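Local atomic coordinates of SPbeta prophage-derived aminoglycoside N(3')-acetyltransferase-like protein YokD (Bacillus subtilis, PDB entry 2NYG), a protein that binds coenzyme A and is probably an N-acetyltransferase of the antibiotic N-acetyltransferase family that may contribute to antibiotic resistance. Residues K144-H149 and Q158-K163. Residues are numbered along the deposited sequence; the frame is centred on the assembly and turned at random.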
loop_
_atom_site.group_PDB
_atom_site.type_symbol
_atom_site.label_atom_id
_atom_site.label_comp_id
_atom_site.label_asym_id
_atom_site.label_seq_id
_atom_site.Cartn_x
_atom_site.Cartn_y
_atom_site.Cartn_z
ATOM N N LYS A 144 1.587 20.783 12.151
ATOM C CA LYS A 144 2.732 21.279 12.904
ATOM C C LYS A 144 3.731 20.196 13.258
ATOM O O LYS A 144 4.848 20.483 13.676
ATOM C CB LYS A 144 2.277 22.020 14.168
ATOM C CG LYS A 144 1.509 21.199 15.178
ATOM C CD LYS A 144 1.094 22.068 16.383
ATOM C CE LYS A 144 0.180 23.243 15.967
ATOM N NZ LYS A 144 -0.228 24.134 17.103
ATOM N N ILE A 145 3.334 18.951 13.056
ATOM C CA ILE A 145 4.181 17.825 13.353
ATOM C C ILE A 145 5.019 17.368 12.156
ATOM O O ILE A 145 6.184 17.002 12.324
ATOM C CB ILE A 145 3.320 16.653 13.872
ATOM C CG1 ILE A 145 2.666 17.066 15.189
ATOM C CG2 ILE A 145 4.176 15.404 14.065
ATOM C CD1 ILE A 145 2.182 15.910 16.038
ATOM N N LEU A 146 4.434 17.403 10.961
ATOM C CA LEU A 146 5.141 16.968 9.768
ATOM C C LEU A 146 5.810 18.105 8.997
ATOM O O LEU A 146 6.774 17.898 8.283
ATOM C CB LEU A 146 4.176 16.228 8.832
ATOM C CG LEU A 146 3.388 15.009 9.304
ATOM C CD1 LEU A 146 2.656 14.451 8.124
ATOM C CD2 LEU A 146 4.304 13.944 9.882
ATOM N N ASN A 147 5.281 19.309 9.167
ATOM C CA ASN A 147 5.746 20.528 8.491
ATOM C C ASN A 147 7.209 20.730 8.075
ATOM O O ASN A 147 7.513 20.853 6.889
ATOM C CB ASN A 147 5.309 21.719 9.360
ATOM C CG ASN A 147 5.833 23.065 8.851
ATOM O OD1 ASN A 147 6.750 23.144 8.017
ATOM N ND2 ASN A 147 5.266 24.144 9.393
ATOM N N GLN A 148 8.037 20.841 9.115
ATOM C CA GLN A 148 9.470 21.129 9.012
ATOM C C GLN A 148 10.493 20.105 8.444
ATOM O O GLN A 148 11.263 20.433 7.534
ATOM C CB GLN A 148 9.947 21.621 10.383
ATOM C CG GLN A 148 11.433 21.489 10.683
ATOM C CD GLN A 148 11.757 22.116 11.995
ATOM O OE1 GLN A 148 10.865 22.562 12.712
ATOM N NE2 GLN A 148 13.045 22.156 12.324
ATOM N N HIS A 149 10.503 18.893 9.010
ATOM C CA HIS A 149 11.420 17.793 8.631
ATOM C C HIS A 149 12.709 18.015 7.758
ATOM O O HIS A 149 12.690 17.814 6.555
ATOM C CB HIS A 149 10.620 16.640 8.008
ATOM C CG HIS A 149 11.003 15.286 8.518
ATOM N ND1 HIS A 149 12.249 14.992 9.034
ATOM C CD2 HIS A 149 10.289 14.141 8.591
ATOM C CE1 HIS A 149 12.282 13.726 9.412
ATOM N NE2 HIS A 149 11.103 13.188 9.155
ATOM N N GLN A 158 13.882 18.830 15.713
ATOM C CA GLN A 158 13.409 19.327 14.426
ATOM C C GLN A 158 12.572 18.343 13.629
ATOM O O GLN A 158 11.775 18.751 12.791
ATOM C CB GLN A 158 14.575 19.797 13.567
ATOM C CG GLN A 158 15.321 20.985 14.133
ATOM C CD GLN A 158 16.190 21.638 13.081
ATOM O OE1 GLN A 158 17.056 20.987 12.488
ATOM N NE2 GLN A 158 15.955 22.926 12.827
ATOM N N SER A 159 12.759 17.054 13.870
ATOM C CA SER A 159 11.971 16.056 13.172
ATOM C C SER A 159 10.636 15.955 13.921
ATOM O O SER A 159 10.448 16.575 14.974
ATOM C CB SER A 159 12.679 14.705 13.195
ATOM O OG SER A 159 12.541 14.084 14.458
ATOM N N PRO A 160 9.689 15.172 13.389
ATOM C CA PRO A 160 8.403 15.062 14.083
ATOM C C PRO A 160 8.479 14.572 15.525
ATOM O O PRO A 160 7.565 14.828 16.319
ATOM C CB PRO A 160 7.610 14.130 13.183
ATOM C CG PRO A 160 8.125 14.505 11.827
ATOM C CD PRO A 160 9.615 14.563 12.051
ATOM N N LEU A 161 9.552 13.861 15.868
ATOM C CA LEU A 161 9.714 13.370 17.229
ATOM C C LEU A 161 9.903 14.573 18.122
ATOM O O LEU A 161 9.620 14.529 19.319
ATOM C CB LEU A 161 10.923 12.455 17.353
ATOM C CG LEU A 161 10.832 11.123 16.623
ATOM C CD1 LEU A 161 11.989 10.247 17.019
ATOM C CD2 LEU A 161 9.538 10.446 16.974
ATOM N N GLY A 162 10.395 15.654 17.532
ATOM C CA GLY A 162 10.595 16.868 18.291
ATOM C C GLY A 162 9.271 17.516 18.640
ATOM O O GLY A 162 9.167 18.255 19.611
ATOM N N LYS A 163 8.249 17.228 17.844
ATOM C CA LYS A 163 6.934 17.794 18.065
ATOM C C LYS A 163 6.088 16.855 18.914
ATOM O O LYS A 163 5.142 17.282 19.571
ATOM C CB LYS A 163 6.235 18.028 16.733
ATOM C CG LYS A 163 7.150 18.440 15.604
ATOM C CD LYS A 163 7.463 19.922 15.611
ATOM C CE LYS A 163 8.249 20.260 14.358
ATOM N NZ LYS A 163 8.524 21.703 14.219
#
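Two torsions bring Lys163 and Gln148 together: the lysine chain bends at chi2 (-82°) and then runs straight to its ammonium, while Gln148 holds CG anti to its backbone N and extends to meet it. Two short helices of the alpha/beta fold, joined by an irregular loop, pack end against start: the last turn of helix 142-146 on the N-terminal turn of helix 160-166. Lys163 NZ donates to Gln148 OE1 at 2.9 Å, and a 34° tilt from the carbonyl plane places the donor off to one side of that plane. On its way the lysine crosses the end of the first helix, where Lys163 CD lies 3.3 Å from Lys144 O, and its CB rests against CG1 of Ile145. The amides of Gln148 and Gln158 are almost perpendicular, with no hydrogen bond between them.

Deeper in, Pro160 is wedged between Ile145 and His149. Pro160 CB meets Ile145 CG2 at 3.8 Å, and Ile145, Pro160 and His149 are all buried. Phe135 of strand 135-139 also touches the proline, tying the helix start to the large mixed sheet. Ser159 is the N-cap of the second helix: Ser159 OG accepts a weak bond from Leu161 N (3.3 Å) and is also hydrogen-bonded to Gly156 O. His149 is anchored through NE2 to Tyr133 O, and Pro160 CD sits over one face of the His149 imidazole in a CH-pi contact, 3.6 Å from the centroid and 15° off the ring normal.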